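Local coordinates for ankyrin repeat family protein (Enterococcus faecalis, PDB 3HRA), which is of unknown function but, as an ankyrin repeat protein, probably serves as a scaffold for binding other proteins, at residues Y157-Q171 / G189-N201. Numbering follows the deposited sequence.
Sequences YQDIVKLLMENGADQ and GYTEISKILAQYN
At the C-terminal end of the ankyrin-repeat stack, helices 157-166 and 191-198 pack side by side, and Tyr-200 lays its ring against Met-165. The two helices run nearly parallel, 11° apart, with their axes 9.7 Å from each other. Met-165 CB stands over the ring centre of Tyr-200, 3.6 Å from the centroid, in a CH-pi contact. Bends at chi2 and chi3 curl the thioether back, and Met-165 CE comes to lie 3.5 Å from Tyr-200 CB; SD sits higher above the same ring, a more distant Met-aromatic contact. The phenol is gripped from two sides: Lys-162 NZ donates to Tyr-200 OH (2.7 Å), which in turn donates to the anti lone pair of Glu-166 OE2 (2.6 Å), close to the ring plane. A water links Lys-162 NZ to Gln-199 OE1. Between the helices, Val-161 CG1 packs on Leu-197 CD2 (3.9 Å) and on Ile-196 CG2. Helices 143-149 and 181-188 of the ankyrin stack lie against this layer, contributing Val-148, which touches Val-161 and Ile-193, and Met-182, which touches Leu-197 and Gln-171. Past the Schellman turn at Gly-168, the extended chain of Gln-171 reaches Leu-197 and the chain terminus. Gln-171 NE2 donates to Leu-197 O (3.0 Å) and, nearly straight, to Asn-201 OXT (3.2 Å), both nearly in its amide plane, which fixes the amide's rotation. Leu-197 O also accepts a bond from Tyr-200 N, on the opposite face of its carbonyl plane. A second water joins the terminal carboxylate to Ala-169 O and Gln-171 N.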
loop_
_atom_site.group_PDB
_atom_site.type_symbol
_atom_site.label_atom_id
_atom_site.label_comp_id
_atom_site.label_asym_id
_atom_site.label_seq_id
_atom_site.Cartn_x
_atom_site.Cartn_y
_atom_site.Cartn_z
ATOM N N TYR A 157 16.367 -3.892 4.782
ATOM C CA TYR A 157 16.309 -3.844 3.318
ATOM C C TYR A 157 16.964 -5.053 2.682
ATOM O O TYR A 157 16.503 -5.529 1.645
ATOM C CB TYR A 157 16.787 -2.490 2.775
ATOM C CG TYR A 157 15.780 -1.431 3.151
ATOM C CD1 TYR A 157 14.595 -1.286 2.427
ATOM C CD2 TYR A 157 15.954 -0.639 4.278
ATOM C CE1 TYR A 157 13.632 -0.348 2.809
ATOM C CE2 TYR A 157 15.003 0.298 4.653
ATOM C CZ TYR A 157 13.850 0.444 3.917
ATOM O OH TYR A 157 12.892 1.370 4.298
ATOM N N GLN A 158 17.986 -5.595 3.343
ATOM C CA GLN A 158 18.569 -6.864 2.918
ATOM C C GLN A 158 17.472 -7.923 2.960
ATOM O O GLN A 158 17.317 -8.701 2.028
ATOM C CB GLN A 158 19.774 -7.259 3.794
ATOM C CG GLN A 158 20.975 -6.336 3.620
ATOM C CD GLN A 158 21.965 -6.420 4.772
ATOM O OE1 GLN A 158 22.635 -5.437 5.118
ATOM N NE2 GLN A 158 22.066 -7.596 5.371
ATOM N N ASP A 159 16.686 -7.936 4.030
ATOM C CA ASP A 159 15.612 -8.925 4.158
ATOM C C ASP A 159 14.510 -8.736 3.094
ATOM O O ASP A 159 13.958 -9.713 2.578
ATOM C CB ASP A 159 14.998 -8.879 5.565
ATOM C CG ASP A 159 15.909 -9.508 6.646
ATOM O OD1 ASP A 159 16.897 -10.198 6.311
ATOM O OD2 ASP A 159 15.618 -9.311 7.844
ATOM N N ILE A 160 14.191 -7.486 2.779
ATOM C CA ILE A 160 13.174 -7.201 1.766
ATOM C C ILE A 160 13.680 -7.622 0.390
ATOM O O ILE A 160 12.943 -8.243 -0.382
ATOM C CB ILE A 160 12.725 -5.730 1.788
ATOM C CG1 ILE A 160 11.862 -5.461 3.027
ATOM C CG2 ILE A 160 11.945 -5.370 0.516
ATOM C CD1 ILE A 160 11.696 -3.992 3.375
ATOM N N VAL A 161 14.947 -7.341 0.105
ATOM C CA VAL A 161 15.553 -7.811 -1.145
ATOM C C VAL A 161 15.489 -9.350 -1.281
ATOM O O VAL A 161 15.127 -9.875 -2.330
ATOM C CB VAL A 161 17.005 -7.297 -1.299
ATOM C CG1 VAL A 161 17.710 -8.000 -2.465
ATOM C CG2 VAL A 161 16.992 -5.796 -1.494
ATOM N N LYS A 162 15.844 -10.064 -0.217
ATOM C CA LYS A 162 15.807 -11.524 -0.235
ATOM C C LYS A 162 14.394 -12.062 -0.483
ATOM O O LYS A 162 14.209 -12.969 -1.298
ATOM C CB LYS A 162 16.345 -12.095 1.079
ATOM C CG LYS A 162 16.394 -13.601 1.088
ATOM C CD LYS A 162 17.535 -14.123 0.212
ATOM C CE LYS A 162 17.736 -15.616 0.446
ATOM N NZ LYS A 162 18.818 -16.170 -0.416
ATOM N N LEU A 163 13.424 -11.509 0.239
ATOM C CA LEU A 163 12.004 -11.835 0.083
ATOM C C LEU A 163 11.561 -11.667 -1.379
ATOM O O LEU A 163 10.918 -12.554 -1.939
ATOM C CB LEU A 163 11.162 -10.917 0.969
ATOM C CG LEU A 163 9.869 -11.399 1.635
ATOM C CD1 LEU A 163 8.911 -10.228 1.853
ATOM C CD2 LEU A 163 9.186 -12.542 0.889
ATOM N N LEU A 164 11.913 -10.537 -1.993
ATOM C CA LEU A 164 11.544 -10.274 -3.394
ATOM C C LEU A 164 12.190 -11.274 -4.352
ATOM O O LEU A 164 11.534 -11.789 -5.262
ATOM C CB LEU A 164 11.895 -8.819 -3.814
ATOM C CG LEU A 164 11.045 -7.726 -3.151
ATOM C CD1 LEU A 164 11.645 -6.332 -3.338
ATOM C CD2 LEU A 164 9.619 -7.790 -3.692
ATOM N N MET A 165 13.483 -11.532 -4.172
ATOM C CA MET A 165 14.169 -12.476 -5.049
ATOM C C MET A 165 13.625 -13.883 -4.878
ATOM O O MET A 165 13.538 -14.643 -5.834
ATOM C CB MET A 165 15.685 -12.451 -4.814
ATOM C CG MET A 165 16.321 -11.090 -5.094
ATOM S SD MET A 165 15.939 -10.431 -6.728
ATOM C CE MET A 165 16.792 -11.627 -7.764
ATOM N N GLU A 166 13.261 -14.239 -3.652
ATOM C CA GLU A 166 12.743 -15.577 -3.411
ATOM C C GLU A 166 11.359 -15.744 -4.027
ATOM O O GLU A 166 10.866 -16.862 -4.180
ATOM C CB GLU A 166 12.710 -15.882 -1.925
ATOM C CG GLU A 166 14.057 -16.294 -1.373
ATOM C CD GLU A 166 14.549 -17.625 -1.927
ATOM O OE1 GLU A 166 13.756 -18.586 -1.973
ATOM O OE2 GLU A 166 15.730 -17.709 -2.309
ATOM N N ASN A 167 10.737 -14.624 -4.386
ATOM C CA ASN A 167 9.429 -14.657 -5.003
ATOM C C ASN A 167 9.494 -14.348 -6.493
ATOM O O ASN A 167 8.472 -14.048 -7.125
ATOM C CB ASN A 167 8.459 -13.711 -4.291
ATOM C CG ASN A 167 7.890 -14.317 -3.018
ATOM O OD1 ASN A 167 6.810 -14.902 -3.036
ATOM N ND2 ASN A 167 8.628 -14.200 -1.908
ATOM N N GLY A 168 10.700 -14.437 -7.051
ATOM C CA GLY A 168 10.881 -14.361 -8.486
ATOM C C GLY A 168 10.969 -12.969 -9.084
ATOM O O GLY A 168 10.751 -12.808 -10.287
ATOM N N ALA A 169 11.290 -11.961 -8.273
ATOM C CA ALA A 169 11.498 -10.604 -8.821
ATOM C C ALA A 169 12.538 -10.627 -9.932
ATOM O O ALA A 169 13.572 -11.287 -9.813
ATOM C CB ALA A 169 11.931 -9.629 -7.722
ATOM N N ASP A 170 12.267 -9.899 -11.011
ATOM C CA ASP A 170 13.220 -9.794 -12.121
ATOM C C ASP A 170 14.210 -8.679 -11.809
ATOM O O ASP A 170 13.861 -7.501 -11.834
ATOM C CB ASP A 170 12.468 -9.508 -13.425
ATOM C CG ASP A 170 13.382 -9.455 -14.647
ATOM O OD1 ASP A 170 14.615 -9.606 -14.512
ATOM O OD2 ASP A 170 12.855 -9.250 -15.758
ATOM N N GLN A 171 15.448 -9.044 -11.511
ATOM C CA GLN A 171 16.439 -8.033 -11.160
ATOM C C GLN A 171 17.122 -7.372 -12.364
ATOM O O GLN A 171 17.905 -6.429 -12.196
ATOM C CB GLN A 171 17.496 -8.601 -10.208
ATOM C CG GLN A 171 18.500 -9.541 -10.862
ATOM C CD GLN A 171 19.710 -9.789 -9.980
ATOM O OE1 GLN A 171 20.384 -8.848 -9.548
ATOM N NE2 GLN A 171 20.008 -11.061 -9.731
ATOM N N GLY A 189 27.824 0.946 -2.437
ATOM C CA GLY A 189 28.657 0.134 -1.566
ATOM C C GLY A 189 27.847 -0.763 -0.647
ATOM O O GLY A 189 28.312 -1.107 0.436
ATOM N N TYR A 190 26.649 -1.161 -1.087
ATOM C CA TYR A 190 25.788 -2.032 -0.277
ATOM C C TYR A 190 26.177 -3.494 -0.455
ATOM O O TYR A 190 25.506 -4.256 -1.156
ATOM C CB TYR A 190 24.307 -1.821 -0.622
ATOM C CG TYR A 190 23.773 -0.457 -0.244
ATOM C CD1 TYR A 190 22.541 -0.026 -0.712
ATOM C CD2 TYR A 190 24.505 0.404 0.579
ATOM C CE1 TYR A 190 22.035 1.220 -0.371
ATOM C CE2 TYR A 190 24.003 1.666 0.930
ATOM C CZ TYR A 190 22.771 2.063 0.448
ATOM O OH TYR A 190 22.254 3.310 0.766
ATOM N N THR A 191 27.281 -3.869 0.184
ATOM C CA THR A 191 27.896 -5.166 0.011
ATOM C C THR A 191 26.974 -6.355 0.230
ATOM O O THR A 191 26.985 -7.287 -0.561
ATOM C CB THR A 191 29.130 -5.332 0.936
ATOM O OG1 THR A 191 29.964 -4.174 0.826
ATOM C CG2 THR A 191 29.912 -6.550 0.527
ATOM N N GLU A 192 26.202 -6.348 1.311
ATOM C CA GLU A 192 25.343 -7.492 1.608
ATOM C C GLU A 192 24.238 -7.660 0.570
ATOM O O GLU A 192 23.919 -8.777 0.183
ATOM C CB GLU A 192 24.741 -7.393 3.009
ATOM C CG GLU A 192 25.764 -7.417 4.149
ATOM C CD GLU A 192 26.537 -8.739 4.231
ATOM O OE1 GLU A 192 25.981 -9.800 3.862
ATOM O OE2 GLU A 192 27.707 -8.717 4.671
ATOM N N ILE A 193 23.657 -6.550 0.119
ATOM C CA ILE A 193 22.694 -6.605 -0.971
ATOM C C ILE A 193 23.324 -7.119 -2.265
ATOM O O ILE A 193 22.736 -7.961 -2.953
ATOM C CB ILE A 193 21.965 -5.247 -1.165
ATOM C CG1 ILE A 193 21.040 -5.019 0.029
ATOM C CG2 ILE A 193 21.173 -5.228 -2.464
ATOM C CD1 ILE A 193 20.316 -3.675 0.033
ATOM N N SER A 194 24.521 -6.628 -2.597
ATOM C CA SER A 194 25.197 -7.080 -3.820
ATOM C C SER A 194 25.402 -8.595 -3.829
ATOM O O SER A 194 25.205 -9.263 -4.841
ATOM C CB SER A 194 26.549 -6.382 -3.992
ATOM O OG SER A 194 26.376 -4.995 -4.239
ATOM N N LYS A 195 25.812 -9.125 -2.686
ATOM C CA LYS A 195 26.057 -10.547 -2.532
ATOM C C LYS A 195 24.754 -11.334 -2.729
ATOM O O LYS A 195 24.732 -12.352 -3.432
ATOM C CB LYS A 195 26.648 -10.816 -1.148
ATOM C CG LYS A 195 26.991 -12.261 -0.895
ATOM C CD LYS A 195 27.734 -12.432 0.423
ATOM C CE LYS A 195 26.850 -12.070 1.598
ATOM N NZ LYS A 195 27.504 -12.406 2.895
ATOM N N ILE A 196 23.677 -10.863 -2.112
ATOM C CA ILE A 196 22.362 -11.485 -2.264
ATOM C C ILE A 196 21.976 -11.496 -3.741
ATOM O O ILE A 196 21.595 -12.531 -4.291
ATOM C CB ILE A 196 21.295 -10.733 -1.442
ATOM C CG1 ILE A 196 21.588 -10.825 0.059
ATOM C CG2 ILE A 196 19.901 -11.264 -1.743
ATOM C CD1 ILE A 196 20.705 -9.907 0.890
ATOM N N LEU A 197 22.103 -10.352 -4.405
ATOM C CA LEU A 197 21.714 -10.260 -5.815
ATOM C C LEU A 197 22.560 -11.166 -6.713
ATOM O O LEU A 197 22.048 -11.735 -7.671
ATOM C CB LEU A 197 21.770 -8.816 -6.314
ATOM C CG LEU A 197 20.720 -7.885 -5.698
ATOM C CD1 LEU A 197 20.925 -6.434 -6.109
ATOM C CD2 LEU A 197 19.307 -8.331 -6.051
ATOM N N ALA A 198 23.852 -11.294 -6.400
ATOM C CA ALA A 198 24.770 -12.118 -7.192
ATOM C C ALA A 198 24.394 -13.604 -7.158
ATOM O O ALA A 198 24.793 -14.372 -8.028
ATOM C CB ALA A 198 26.208 -11.937 -6.710
ATOM N N GLN A 199 23.636 -14.001 -6.146
ATOM C CA GLN A 199 23.247 -15.394 -5.987
ATOM C C GLN A 199 22.044 -15.827 -6.819
ATOM O O GLN A 199 21.721 -17.013 -6.871
ATOM C CB GLN A 199 23.020 -15.692 -4.505
ATOM C CG GLN A 199 24.346 -15.695 -3.727
ATOM C CD GLN A 199 24.144 -15.651 -2.242
ATOM O OE1 GLN A 199 23.008 -15.671 -1.760
ATOM N NE2 GLN A 199 25.242 -15.597 -1.496
ATOM N N TYR A 200 21.378 -14.869 -7.456
ATOM C CA TYR A 200 20.232 -15.150 -8.311
ATOM C C TYR A 200 20.538 -14.750 -9.741
ATOM O O TYR A 200 21.424 -13.921 -9.986
ATOM C CB TYR A 200 18.991 -14.365 -7.854
ATOM C CG TYR A 200 18.534 -14.712 -6.466
ATOM C CD1 TYR A 200 19.110 -14.114 -5.356
ATOM C CD2 TYR A 200 17.545 -15.665 -6.260
ATOM C CE1 TYR A 200 18.701 -14.439 -4.076
ATOM C CE2 TYR A 200 17.130 -15.994 -4.991
ATOM C CZ TYR A 200 17.708 -15.379 -3.903
ATOM O OH TYR A 200 17.305 -15.722 -2.634
ATOM N N ASN A 201 19.794 -15.326 -10.683
ATOM C CA ASN A 201 19.862 -14.884 -12.071
ATOM C C ASN A 201 18.890 -13.740 -12.315
ATOM O O ASN A 201 18.700 -13.323 -13.458
ATOM C CB ASN A 201 19.589 -16.052 -13.028
ATOM C CG ASN A 201 20.745 -17.030 -13.086
ATOM O OD1 ASN A 201 21.899 -16.623 -13.234
ATOM N ND2 ASN A 201 20.448 -18.322 -12.952
ATOM O OXT ASN A 201 18.273 -13.213 -11.366
HETATM O O HOH W 1 21.515 -14.814 0.306
HETATM O O HOH W 2 16.043 -11.970 -11.645
#